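Local coordinates for separin (Saccharomyces cerevisiae, PDB 5U1T), which acts as the caspase-like cysteine protease that cleaves the cohesin subunit MCD1/SCC1 at the onset of anaphase, so that sister chromatids can separate, at residues 54-59 and 98-103; 721-726 and 730-735; 870-875 and 889-894; 1138-1143 and 1160-1165. All coordinates share one frame; numbering follows the deposited sequence.

Interaction 1. Residues 54-59 and 98-103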
loop_
_atom_site.group_PDB
_atom_site.type_symbol
_atom_site.label_atom_id
_atom_site.label_comp_id
_atom_site.label_asym_id
_atom_site.label_seq_id
_atom_site.Cartn_x
_atom_site.Cartn_y
_atom_site.Cartn_z
ATOM N N SER A 54 -24.886 17.117 48.846
ATOM C CA SER A 54 -24.656 18.023 47.734
ATOM C C SER A 54 -23.182 18.342 47.594
ATOM O O SER A 54 -22.663 18.366 46.495
ATOM C CB SER A 54 -25.452 19.298 47.909
ATOM O OG SER A 54 -26.815 18.991 48.106
ATOM N N LEU A 55 -22.497 18.562 48.704
ATOM C CA LEU A 55 -21.062 18.825 48.660
ATOM C C LEU A 55 -20.247 17.653 48.098
ATOM O O LEU A 55 -19.464 17.815 47.166
ATOM C CB LEU A 55 -20.556 19.184 50.057
ATOM C CG LEU A 55 -20.702 20.662 50.425
ATOM C CD1 LEU A 55 -20.304 20.932 51.890
ATOM C CD2 LEU A 55 -19.873 21.491 49.429
ATOM N N ASN A 56 -20.414 16.472 48.676
ATOM C CA ASN A 56 -19.679 15.327 48.201
ATOM C C ASN A 56 -20.029 14.972 46.754
ATOM O O ASN A 56 -19.195 14.481 45.999
ATOM C CB ASN A 56 -19.946 14.122 49.083
ATOM C CG ASN A 56 -19.260 12.891 48.564
ATOM O OD1 ASN A 56 -19.834 12.129 47.791
ATOM N ND2 ASN A 56 -18.004 12.713 48.948
ATOM N N SER A 57 -21.282 15.204 46.387
ATOM C CA SER A 57 -21.735 14.934 45.048
ATOM C C SER A 57 -20.976 15.829 44.055
ATOM O O SER A 57 -20.478 15.357 43.036
ATOM C CB SER A 57 -23.240 15.140 44.982
ATOM O OG SER A 57 -23.688 15.134 43.656
ATOM N N ILE A 58 -20.840 17.108 44.389
ATOM C CA ILE A 58 -20.157 18.079 43.538
ATOM C C ILE A 58 -18.633 17.879 43.519
ATOM O O ILE A 58 -18.019 17.922 42.453
ATOM C CB ILE A 58 -20.470 19.537 43.976
ATOM C CG1 ILE A 58 -21.976 19.815 43.924
ATOM C CG2 ILE A 58 -19.787 20.513 43.058
ATOM C CD1 ILE A 58 -22.453 20.974 44.854
ATOM N N TYR A 59 -18.025 17.677 44.686
ATOM C CA TYR A 59 -16.582 17.443 44.758
ATOM C C TYR A 59 -16.192 16.232 43.909
ATOM O O TYR A 59 -15.131 16.208 43.315
ATOM C CB TYR A 59 -16.117 17.215 46.202
ATOM C CG TYR A 59 -15.943 18.444 47.076
ATOM C CD1 TYR A 59 -15.065 19.470 46.729
ATOM C CD2 TYR A 59 -16.620 18.552 48.283
ATOM C CE1 TYR A 59 -14.904 20.581 47.537
ATOM C CE2 TYR A 59 -16.465 19.653 49.095
ATOM C CZ TYR A 59 -15.608 20.664 48.723
ATOM O OH TYR A 59 -15.460 21.755 49.559
ATOM N N ILE A 98 -14.543 20.826 58.535
ATOM C CA ILE A 98 -13.191 21.182 58.115
ATOM C C ILE A 98 -12.478 19.953 57.558
ATOM O O ILE A 98 -11.940 19.958 56.442
ATOM C CB ILE A 98 -12.371 21.774 59.300
ATOM C CG1 ILE A 98 -12.824 23.208 59.621
ATOM C CG2 ILE A 98 -10.871 21.696 59.044
ATOM C CD1 ILE A 98 -11.893 23.959 60.545
ATOM N N ILE A 99 -12.481 18.896 58.364
ATOM C CA ILE A 99 -11.939 17.600 57.972
ATOM C C ILE A 99 -12.561 17.077 56.651
ATOM O O ILE A 99 -11.840 16.627 55.766
ATOM C CB ILE A 99 -12.131 16.599 59.138
ATOM C CG1 ILE A 99 -11.174 16.995 60.258
ATOM C CG2 ILE A 99 -11.894 15.162 58.698
ATOM C CD1 ILE A 99 -11.471 16.351 61.609
ATOM N N PHE A 100 -13.884 17.186 56.535
ATOM C CA PHE A 100 -14.628 16.814 55.338
ATOM C C PHE A 100 -14.142 17.597 54.118
ATOM O O PHE A 100 -13.838 17.011 53.082
ATOM C CB PHE A 100 -16.119 17.043 55.583
ATOM C CG PHE A 100 -17.010 16.705 54.418
ATOM C CD1 PHE A 100 -16.795 15.570 53.651
ATOM C CD2 PHE A 100 -18.115 17.512 54.121
ATOM C CE1 PHE A 100 -17.651 15.255 52.573
ATOM C CE2 PHE A 100 -18.975 17.203 53.059
ATOM C CZ PHE A 100 -18.740 16.073 52.281
ATOM N N LEU A 101 -14.037 18.918 54.267
ATOM C CA LEU A 101 -13.561 19.795 53.207
ATOM C C LEU A 101 -12.171 19.357 52.729
ATOM O O LEU A 101 -11.881 19.314 51.509
ATOM C CB LEU A 101 -13.535 21.258 53.692
ATOM C CG LEU A 101 -13.158 22.360 52.682
ATOM C CD1 LEU A 101 -13.789 23.700 53.050
ATOM C CD2 LEU A 101 -11.635 22.517 52.516
ATOM N N PHE A 102 -11.317 19.037 53.695
ATOM C CA PHE A 102 -9.946 18.678 53.395
ATOM C C PHE A 102 -9.861 17.317 52.720
ATOM O O PHE A 102 -9.122 17.149 51.756
ATOM C CB PHE A 102 -9.111 18.666 54.649
ATOM C CG PHE A 102 -7.665 18.410 54.407
ATOM C CD1 PHE A 102 -6.802 19.455 54.153
ATOM C CD2 PHE A 102 -7.153 17.123 54.454
ATOM C CE1 PHE A 102 -5.459 19.226 53.946
ATOM C CE2 PHE A 102 -5.807 16.882 54.249
ATOM C CZ PHE A 102 -4.959 17.937 53.994
ATOM N N ASN A 103 -10.624 16.358 53.231
ATOM C CA ASN A 103 -10.568 15.000 52.726
ATOM C C ASN A 103 -11.055 14.904 51.280
ATOM O O ASN A 103 -10.565 14.097 50.514
ATOM C CB ASN A 103 -11.371 14.070 53.625
ATOM C CG ASN A 103 -10.624 13.702 54.875
ATOM O OD1 ASN A 103 -9.407 13.878 54.967
ATOM N ND2 ASN A 103 -11.342 13.196 55.852
#
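The extended first torsion of F100 (chi1 180°) carries its ring across to L55 and N56, while Y59, whose CG lies opposite its carbonyl carbon (chi1 -79°), leans out from the next turn of its helix toward L101. The far end of the phenylalanine ring, CZ and CE2, does the touching. CZ reaches N56 CB at 3.9 Å, with that methylene lying at the ring edge and near its plane, and L55 CB comes to 3.9 Å from F100 CE2 at an oblique angle. One turn on from L55, Y59 OH lies 3.9 Å from L101 CG. The axes of segments 54-59 and 98-103, on helices 48-64 and 91-103, run nearly parallel, 15° apart, but at a closest approach of 11.2 Å they are well separated, and a long, flat residue such as phenylalanine suits the distance. Helix 69-87 packs against both: its H78 ring meets the F100 ring at a steep angle and touches L55 and L101. This is the layered order of an all-helical array, in which first and third helices run alike and the second packs against both. The tyrosine is amphipathic enough for its place, since its hydroxyl bonds to H78 ND1 while its ring stays buried. No hydrogen bond joins the two segments, so their mutual contact rests on apolar shape, with the polar anchoring supplied through the intervening helix.

Interaction 2. Residues 721-726 and 730-735; sequences INNDHN and SLYIKV
Over one face of the Y732 ring lies N723, whose CB sits 3.4 Å from the ring centroid and only 9° off the normal, a CH-pi contact. The carboxamide continues across the same face toward the root of the tyrosine, with N723 ND2 3.4 Å from Y732 CG and the amide and ring planes 23° apart, so the two flat groups are stacked. I721 CA takes a place at the ring edge, near its plane. The neighbouring I721 O is modelled implausibly close to the tyrosine hydroxyl, and that detail is doubtful. With its CG turned away from the backbone N (chi1 174°), Y732 points off helix 729-752 into the loop that precedes it. That loop, which leads from helix 700-714, folds back on the first turns of the helix it enters, and N723 opens a type I beta turn closed by N726 N to N723 O at 3.1 Å. N723 has a left-handed backbone conformation, which asparagine tolerates better than most residues, and its OD1 accepts the N-H of L727, which probably helps to hold the amide over the ring. D720, just before the segment, accepts H725 N through OD2 and braces the turn from its N-terminal side. One turn along the helix from Y732, V735 CG1 meets I721 CG2 loosely at 4.4 Å. Branched aliphatic residues serve well here: V735 also packs on L684 of helix 680-689, and I721 touches F1098.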
loop_
_atom_site.group_PDB
_atom_site.type_symbol
_atom_site.label_atom_id
_atom_site.label_comp_id
_atom_site.label_asym_id
_atom_site.label_seq_id
_atom_site.Cartn_x
_atom_site.Cartn_y
_atom_site.Cartn_z
ATOM N N ILE A 721 14.545 -6.737 5.477
ATOM C CA ILE A 721 13.265 -7.406 5.321
ATOM C C ILE A 721 13.228 -8.738 6.061
ATOM O O ILE A 721 12.177 -9.373 6.152
ATOM C CB ILE A 721 12.936 -7.625 3.834
ATOM C CG1 ILE A 721 14.147 -8.180 3.089
ATOM C CG2 ILE A 721 12.512 -6.322 3.205
ATOM C CD1 ILE A 721 14.065 -9.654 2.797
ATOM N N ASN A 722 14.378 -9.156 6.587
ATOM C CA ASN A 722 14.435 -10.333 7.447
ATOM C C ASN A 722 14.392 -9.957 8.926
ATOM O O ASN A 722 14.453 -10.828 9.790
ATOM C CB ASN A 722 15.692 -11.155 7.149
ATOM C CG ASN A 722 15.554 -11.983 5.887
ATOM O OD1 ASN A 722 14.466 -12.117 5.331
ATOM N ND2 ASN A 722 16.660 -12.553 5.434
ATOM N N ASN A 723 14.284 -8.655 9.195
ATOM C CA ASN A 723 14.323 -8.080 10.551
ATOM C C ASN A 723 15.382 -8.662 11.487
ATOM O O ASN A 723 15.078 -9.069 12.608
ATOM C CB ASN A 723 12.958 -8.209 11.226
ATOM C CG ASN A 723 12.741 -7.152 12.291
ATOM O OD1 ASN A 723 13.550 -6.237 12.443
ATOM N ND2 ASN A 723 11.645 -7.266 13.029
ATOM N N ASP A 724 16.630 -8.680 11.039
ATOM C CA ASP A 724 17.711 -9.152 11.877
ATOM C C ASP A 724 17.956 -8.213 13.050
ATOM O O ASP A 724 18.294 -8.675 14.140
ATOM C CB ASP A 724 18.963 -9.329 11.044
ATOM C CG ASP A 724 18.724 -10.233 9.862
ATOM O OD1 ASP A 724 17.706 -10.965 9.902
ATOM O OD2 ASP A 724 19.531 -10.210 8.902
ATOM N N HIS A 725 17.752 -6.909 12.851
ATOM C CA HIS A 725 17.931 -5.934 13.939
ATOM C C HIS A 725 16.749 -5.947 14.890
ATOM O O HIS A 725 16.689 -5.165 15.841
ATOM C CB HIS A 725 18.123 -4.522 13.392
ATOM C CG HIS A 725 19.179 -4.425 12.335
ATOM N ND1 HIS A 725 20.528 -4.525 12.615
ATOM C CD2 HIS A 725 19.084 -4.234 10.995
ATOM C CE1 HIS A 725 21.218 -4.399 11.494
ATOM N NE2 HIS A 725 20.365 -4.229 10.495
ATOM N N ASN A 726 15.817 -6.849 14.608
ATOM C CA ASN A 726 14.590 -7.016 15.378
ATOM C C ASN A 726 13.919 -5.713 15.803
ATOM O O ASN A 726 13.892 -5.381 16.982
ATOM C CB ASN A 726 14.854 -7.882 16.616
ATOM C CG ASN A 726 13.754 -8.918 16.830
ATOM O OD1 ASN A 726 12.799 -8.689 17.591
ATOM N ND2 ASN A 726 13.859 -10.051 16.116
ATOM N N SER A 730 5.639 -3.274 14.211
ATOM C CA SER A 730 4.975 -2.188 13.483
ATOM C C SER A 730 5.883 -1.448 12.481
ATOM O O SER A 730 5.414 -1.021 11.419
ATOM C CB SER A 730 4.412 -1.169 14.454
ATOM O OG SER A 730 5.458 -0.330 14.908
ATOM N N LEU A 731 7.155 -1.278 12.845
ATOM C CA LEU A 731 8.156 -0.689 11.968
ATOM C C LEU A 731 8.673 -1.699 10.966
ATOM O O LEU A 731 9.050 -1.350 9.843
ATOM C CB LEU A 731 9.346 -0.153 12.766
ATOM C CG LEU A 731 9.181 1.062 13.667
ATOM C CD1 LEU A 731 10.559 1.495 14.141
ATOM C CD2 LEU A 731 8.467 2.173 12.922
ATOM N N TYR A 732 8.735 -2.955 11.386
ATOM C CA TYR A 732 9.223 -3.993 10.497
ATOM C C TYR A 732 8.241 -4.156 9.345
ATOM O O TYR A 732 8.661 -4.288 8.206
ATOM C CB TYR A 732 9.429 -5.310 11.242
ATOM C CG TYR A 732 9.799 -6.468 10.345
ATOM C CD1 TYR A 732 10.725 -6.313 9.315
ATOM C CD2 TYR A 732 9.228 -7.723 10.533
ATOM C CE1 TYR A 732 11.063 -7.380 8.488
ATOM C CE2 TYR A 732 9.562 -8.791 9.720
ATOM C CZ TYR A 732 10.477 -8.617 8.698
ATOM O OH TYR A 732 10.795 -9.683 7.889
ATOM N N ILE A 733 6.943 -4.117 9.648
ATOM C CA ILE A 733 5.906 -4.138 8.628
ATOM C C ILE A 733 6.100 -2.963 7.663
ATOM O O ILE A 733 5.972 -3.112 6.435
ATOM C CB ILE A 733 4.500 -4.077 9.252
ATOM C CG1 ILE A 733 4.208 -5.334 10.067
ATOM C CG2 ILE A 733 3.436 -3.905 8.183
ATOM C CD1 ILE A 733 4.043 -6.566 9.246
ATOM N N LYS A 734 6.443 -1.803 8.221
ATOM C CA LYS A 734 6.621 -0.593 7.427
ATOM C C LYS A 734 7.848 -0.681 6.516
ATOM O O LYS A 734 7.830 -0.149 5.408
ATOM C CB LYS A 734 6.712 0.632 8.342
ATOM C CG LYS A 734 5.349 1.177 8.774
ATOM C CD LYS A 734 5.476 2.212 9.888
ATOM C CE LYS A 734 4.122 2.833 10.237
ATOM N NZ LYS A 734 4.250 4.114 11.025
ATOM N N VAL A 735 8.899 -1.356 6.980
ATOM C CA VAL A 735 10.086 -1.622 6.160
ATOM C C VAL A 735 9.734 -2.491 4.938
ATOM O O VAL A 735 10.108 -2.177 3.806
ATOM C CB VAL A 735 11.212 -2.307 7.004
ATOM C CG1 VAL A 735 12.215 -3.021 6.127
ATOM C CG2 VAL A 735 11.921 -1.288 7.888
#

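Interaction 3. Residues 870-875 and 889-894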
loop_
_atom_site.group_PDB
_atom_site.type_symbol
_atom_site.label_atom_id
_atom_site.label_comp_id
_atom_site.label_asym_id
_atom_site.label_seq_id
_atom_site.Cartn_x
_atom_site.Cartn_y
_atom_site.Cartn_z
ATOM N N ALA A 870 -14.305 15.521 -4.235
ATOM C CA ALA A 870 -13.008 15.536 -3.558
ATOM C C ALA A 870 -11.912 14.760 -4.306
ATOM O O ALA A 870 -10.740 15.159 -4.308
ATOM C CB ALA A 870 -13.155 14.988 -2.146
ATOM N N ASP A 871 -12.304 13.645 -4.922
ATOM C CA ASP A 871 -11.388 12.799 -5.693
ATOM C C ASP A 871 -11.477 13.022 -7.226
ATOM O O ASP A 871 -12.236 12.339 -7.918
ATOM C CB ASP A 871 -11.660 11.332 -5.373
ATOM C CG ASP A 871 -10.632 10.408 -5.971
ATOM O OD1 ASP A 871 -9.743 10.879 -6.718
ATOM O OD2 ASP A 871 -10.717 9.190 -5.696
ATOM N N ILE A 872 -10.684 13.954 -7.750
ATOM C CA ILE A 872 -10.802 14.316 -9.164
ATOM C C ILE A 872 -10.290 13.184 -10.065
ATOM O O ILE A 872 -10.850 12.947 -11.120
ATOM C CB ILE A 872 -10.058 15.644 -9.499
ATOM C CG1 ILE A 872 -10.313 16.048 -10.956
ATOM C CG2 ILE A 872 -8.568 15.537 -9.252
ATOM C CD1 ILE A 872 -11.781 16.061 -11.362
ATOM N N THR A 873 -9.266 12.462 -9.626
ATOM C CA THR A 873 -8.730 11.373 -10.417
ATOM C C THR A 873 -9.714 10.183 -10.508
ATOM O O THR A 873 -9.761 9.519 -11.544
ATOM C CB THR A 873 -7.342 10.909 -9.893
ATOM O OG1 THR A 873 -7.438 10.468 -8.542
ATOM C CG2 THR A 873 -6.341 12.040 -9.950
ATOM N N SER A 874 -10.524 9.921 -9.483
ATOM C CA SER A 874 -11.585 8.925 -9.639
ATOM C C SER A 874 -12.750 9.435 -10.484
ATOM O O SER A 874 -13.433 8.646 -11.133
ATOM C CB SER A 874 -12.148 8.471 -8.292
ATOM O OG SER A 874 -11.296 7.564 -7.641
ATOM N N LEU A 875 -13.002 10.741 -10.452
ATOM C CA LEU A 875 -14.125 11.331 -11.185
ATOM C C LEU A 875 -13.862 11.326 -12.691
ATOM O O LEU A 875 -14.744 10.960 -13.485
ATOM C CB LEU A 875 -14.408 12.756 -10.713
ATOM C CG LEU A 875 -15.506 13.476 -11.500
ATOM C CD1 LEU A 875 -16.888 12.864 -11.300
ATOM C CD2 LEU A 875 -15.510 14.956 -11.171
ATOM N N GLU A 889 -12.886 16.949 -19.196
ATOM C CA GLU A 889 -11.839 17.980 -19.293
ATOM C C GLU A 889 -12.279 19.286 -18.650
ATOM O O GLU A 889 -11.458 20.172 -18.418
ATOM C CB GLU A 889 -11.412 18.235 -20.756
ATOM C CG GLU A 889 -10.050 17.580 -21.126
ATOM C CD GLU A 889 -9.660 17.714 -22.606
ATOM O OE1 GLU A 889 -9.613 16.689 -23.335
ATOM O OE2 GLU A 889 -9.368 18.841 -23.051
ATOM N N GLN A 890 -13.558 19.394 -18.314
ATOM C CA GLN A 890 -14.040 20.606 -17.698
ATOM C C GLN A 890 -14.280 20.512 -16.187
ATOM O O GLN A 890 -14.366 21.533 -15.498
ATOM C CB GLN A 890 -15.313 21.038 -18.392
ATOM C CG GLN A 890 -15.548 22.533 -18.255
ATOM C CD GLN A 890 -14.963 23.351 -19.387
ATOM O OE1 GLN A 890 -14.830 22.873 -20.535
ATOM N NE2 GLN A 890 -14.602 24.608 -19.073
ATOM N N SER A 891 -14.405 19.303 -15.654
ATOM C CA SER A 891 -14.414 19.165 -14.205
ATOM C C SER A 891 -12.968 19.227 -13.698
ATOM O O SER A 891 -12.710 19.473 -12.520
ATOM C CB SER A 891 -15.111 17.880 -13.775
ATOM O OG SER A 891 -14.449 16.761 -14.301
ATOM N N LEU A 892 -12.027 19.039 -14.612
ATOM C CA LEU A 892 -10.627 19.300 -14.327
ATOM C C LEU A 892 -10.338 20.798 -14.182
ATOM O O LEU A 892 -9.407 21.178 -13.476
ATOM C CB LEU A 892 -9.734 18.721 -15.422
ATOM C CG LEU A 892 -9.451 17.221 -15.522
ATOM C CD1 LEU A 892 -8.742 16.928 -16.851
ATOM C CD2 LEU A 892 -8.624 16.745 -14.331
ATOM N N VAL A 893 -11.104 21.661 -14.850
ATOM C CA VAL A 893 -10.882 23.090 -14.641
ATOM C C VAL A 893 -11.596 23.558 -13.370
ATOM O O VAL A 893 -11.108 24.458 -12.686
ATOM C CB VAL A 893 -11.320 23.970 -15.852
ATOM C CG1 VAL A 893 -10.745 23.430 -17.147
ATOM C CG2 VAL A 893 -12.842 24.124 -15.937
ATOM N N LEU A 894 -12.724 22.951 -13.020
ATOM C CA LEU A 894 -13.407 23.384 -11.803
ATOM C C LEU A 894 -12.742 22.855 -10.546
ATOM O O LEU A 894 -13.169 23.169 -9.444
ATOM C CB LEU A 894 -14.870 22.950 -11.804
ATOM C CG LEU A 894 -15.804 23.813 -12.650
ATOM C CD1 LEU A 894 -17.249 23.426 -12.376
ATOM C CD2 LEU A 894 -15.574 25.324 -12.412
#
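Two successive helices, 872-881 and 885-891, are joined by a short loop, and I872 and L875 from the start of the first meet S891, at the end of the second, and L892, just after it. I872 CG1 stands 3.8 Å from L892 CD2, the two side chains crossing at about a right angle, while I872 CD1 lies 3.7 Å from S891 O. CG1 lies anti to the backbone N (chi1 -175°), which turns this branch toward L892, and a bend at chi2 brings CD1 to the serine. L875, one turn on, brings CD2 to 3.8 Å from S891 OG. Serine is small enough to let both aliphatic chains approach, and its hydroxyl turns back to hydrogen-bond K887 O and L888 O, which satisfies it within its own helix. L892 also packs on L905 and P906 of helix 905-912. At the start of helix 872-881, D871 is the N-cap, its carboxylate turned from the contact. Its OD1 takes S874 N at 3.0 Å, from well above the carboxylate plane, and also T873 OG1 through the syn lone pair; OD2 accepts S874 OG at 2.6 Å. Aspartate suits this position because its negative charge would probably be stabilised by the helix dipole, and R834 bonds to S874 OG nearby. Consecutive helices joined by a short loop and packed through aliphatic side chains form a helical hairpin.

Interaction 4. Residues 1138-1143 and 1160-1165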
loop_
_atom_site.group_PDB
_atom_site.type_symbol
_atom_site.label_atom_id
_atom_site.label_comp_id
_atom_site.label_asym_id
_atom_site.label_seq_id
_atom_site.Cartn_x
_atom_site.Cartn_y
_atom_site.Cartn_z
ATOM N N ASP A 1138 -2.558 -11.662 -43.993
ATOM C CA ASP A 1138 -2.687 -10.791 -42.846
ATOM C C ASP A 1138 -3.922 -9.942 -43.023
ATOM O O ASP A 1138 -4.522 -9.907 -44.101
ATOM C CB ASP A 1138 -1.436 -9.926 -42.678
ATOM C CG ASP A 1138 -1.003 -9.809 -41.236
ATOM O OD1 ASP A 1138 -1.883 -9.550 -40.357
ATOM O OD2 ASP A 1138 0.220 -10.001 -40.974
ATOM N N PHE A 1139 -4.320 -9.280 -41.949
ATOM C CA PHE A 1139 -5.494 -8.445 -42.020
ATOM C C PHE A 1139 -5.135 -7.054 -41.558
ATOM O O PHE A 1139 -4.386 -6.896 -40.591
ATOM C CB PHE A 1139 -6.606 -9.040 -41.188
ATOM C CG PHE A 1139 -7.783 -8.144 -41.037
ATOM C CD1 PHE A 1139 -8.508 -7.741 -42.144
ATOM C CD2 PHE A 1139 -8.182 -7.716 -39.780
ATOM C CE1 PHE A 1139 -9.606 -6.928 -42.002
ATOM C CE2 PHE A 1139 -9.282 -6.902 -39.634
ATOM C CZ PHE A 1139 -9.994 -6.510 -40.743
ATOM N N CYS A 1140 -5.631 -6.047 -42.270
ATOM C CA CYS A 1140 -5.322 -4.664 -41.929
ATOM C C CYS A 1140 -6.405 -4.097 -41.031
ATOM O O CYS A 1140 -7.546 -3.887 -41.462
ATOM C CB CYS A 1140 -5.166 -3.803 -43.178
ATOM S SG CYS A 1140 -4.629 -2.103 -42.841
ATOM N N PRO A 1141 -6.045 -3.873 -39.761
ATOM C CA PRO A 1141 -6.966 -3.365 -38.734
ATOM C C PRO A 1141 -7.513 -1.979 -39.127
ATOM O O PRO A 1141 -8.731 -1.729 -39.111
ATOM C CB PRO A 1141 -6.082 -3.293 -37.475
ATOM C CG PRO A 1141 -4.655 -3.178 -37.999
ATOM C CD PRO A 1141 -4.649 -3.973 -39.283
ATOM N N ILE A 1142 -6.592 -1.098 -39.508
ATOM C CA ILE A 1142 -6.921 0.241 -39.974
ATOM C C ILE A 1142 -7.891 0.227 -41.156
ATOM O O ILE A 1142 -8.925 0.884 -41.110
ATOM C CB ILE A 1142 -5.631 1.017 -40.380
ATOM C CG1 ILE A 1142 -4.609 0.996 -39.231
ATOM C CG2 ILE A 1142 -5.961 2.455 -40.824
ATOM C CD1 ILE A 1142 -3.200 0.631 -39.662
ATOM N N THR A 1143 -7.571 -0.513 -42.214
ATOM C CA THR A 1143 -8.360 -0.385 -43.446
ATOM C C THR A 1143 -9.386 -1.478 -43.662
ATOM O O THR A 1143 -10.329 -1.294 -44.425
ATOM C CB THR A 1143 -7.473 -0.379 -44.679
ATOM O OG1 THR A 1143 -6.738 -1.611 -44.731
ATOM C CG2 THR A 1143 -6.518 0.790 -44.639
ATOM N N HIS A 1160 3.884 -7.672 -52.919
ATOM C CA HIS A 1160 2.901 -7.530 -51.857
ATOM C C HIS A 1160 1.664 -6.921 -52.468
ATOM O O HIS A 1160 1.796 -6.147 -53.390
ATOM C CB HIS A 1160 3.476 -6.655 -50.739
ATOM C CG HIS A 1160 2.444 -5.972 -49.896
ATOM N ND1 HIS A 1160 1.729 -6.622 -48.914
ATOM C CD2 HIS A 1160 2.015 -4.687 -49.881
ATOM C CE1 HIS A 1160 0.902 -5.770 -48.335
ATOM N NE2 HIS A 1160 1.054 -4.590 -48.902
ATOM N N LEU A 1161 0.465 -7.265 -52.013
ATOM C CA LEU A 1161 -0.686 -6.530 -52.524
ATOM C C LEU A 1161 -1.837 -6.366 -51.539
ATOM O O LEU A 1161 -2.036 -7.200 -50.674
ATOM C CB LEU A 1161 -1.188 -7.171 -53.825
ATOM C CG LEU A 1161 -1.372 -8.664 -54.027
ATOM C CD1 LEU A 1161 -2.480 -9.129 -53.114
ATOM C CD2 LEU A 1161 -1.710 -8.954 -55.477
ATOM N N ARG A 1162 -2.590 -5.274 -51.668
ATOM C CA ARG A 1162 -3.646 -4.959 -50.705
ATOM C C ARG A 1162 -5.005 -5.185 -51.330
ATOM O O ARG A 1162 -5.328 -4.607 -52.359
ATOM C CB ARG A 1162 -3.520 -3.517 -50.204
ATOM C CG ARG A 1162 -2.162 -3.198 -49.638
ATOM C CD ARG A 1162 -2.121 -1.827 -48.986
ATOM N NE ARG A 1162 -1.576 -1.906 -47.627
ATOM C CZ ARG A 1162 -2.332 -1.849 -46.530
ATOM N NH1 ARG A 1162 -3.654 -1.699 -46.656
ATOM N NH2 ARG A 1162 -1.774 -1.945 -45.308
ATOM N N LEU A 1163 -5.802 -6.041 -50.703
ATOM C CA LEU A 1163 -7.119 -6.397 -51.227
ATOM C C LEU A 1163 -8.207 -5.794 -50.358
ATOM O O LEU A 1163 -8.275 -6.082 -49.168
ATOM C CB LEU A 1163 -7.273 -7.917 -51.295
ATOM C CG LEU A 1163 -6.076 -8.657 -51.903
ATOM C CD1 LEU A 1163 -6.210 -10.153 -51.749
ATOM C CD2 LEU A 1163 -5.940 -8.283 -53.360
ATOM N N PRO A 1164 -9.047 -4.942 -50.944
ATOM C CA PRO A 1164 -10.073 -4.159 -50.246
ATOM C C PRO A 1164 -11.272 -4.945 -49.683
ATOM O O PRO A 1164 -11.709 -4.645 -48.546
ATOM C CB PRO A 1164 -10.550 -3.190 -51.325
ATOM C CG PRO A 1164 -9.408 -3.085 -52.257
ATOM C CD PRO A 1164 -8.812 -4.444 -52.307
ATOM N N LEU A 1165 -11.795 -5.904 -50.452
ATOM C CA LEU A 1165 -12.961 -6.722 -50.050
ATOM C C LEU A 1165 -14.278 -5.937 -50.175
ATOM O O LEU A 1165 -14.915 -5.932 -51.245
ATOM C CB LEU A 1165 -12.818 -7.274 -48.607
ATOM C CG LEU A 1165 -11.477 -7.830 -48.083
ATOM C CD1 LEU A 1165 -11.665 -8.639 -46.813
ATOM C CD2 LEU A 1165 -10.727 -8.648 -49.126
#
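The guanidinium of R1162 has T1143 OG1 and C1140 SG at its edge, near its plane, where its N-H groups point. T1143 OG1, which accepts the backbone N-H of N1145, lies 3.6 Å from R1162 NH1, a distance too long for a hydrogen bond. C1140 SG lies 3.8 Å from R1162 NH2 and 4.0 Å from R1162 NH1. A thiol and a hydroxyl can turn polar atoms toward such an edge without adding charge. The arginine gets there by a bent path: a bend at chi3 (128°) carries the guanidinium toward the loop 1140-1143. T1143 and R1162 meet at about a right angle. A bond from T1143 N to C1140 SG at 3.4 Å would tighten this loop, though the position of the sulfur is uncertain. The setting is a beta meander, in which strand 1146-1152 pairs antiparallel with both 1132-1139 and 1157-1163, and R1162 reaches past the middle strand to the turn that leaves the first. Helix 1036-1054 covers this side, with L1048 against both T1143 and R1162, and S1047 OG makes a weak hydrogen bond to R1162 NH2, a further polar neighbour for a buried charge. Where strand 1132-1139 ends, F1139 N donates to D1138 OD1 at 2.9 Å, using the anti lone pair. H1160, two residues before R1162 on its strand, offers its ring edge to R1162 NE.

The four contacts are strung along an elongated molecule in chain order, with no two touching; interactions 1 and 4, about 100 Å apart between centres, lie on opposite sides of the chain's centre. Interactions 1, 2 and 4 are largely buried, whereas interaction 3 is only partly so. The first joins two nearly parallel helices through aromatic and aliphatic surface, the second folds a loop onto its own following helix by an amide-ring stack, and the third closes a hairpin of consecutive helices with aliphatic side chains around a serine. Interaction 4 alone belongs to a beta sheet, and there a buried guanidinium among small polar groups replaces apolar contact.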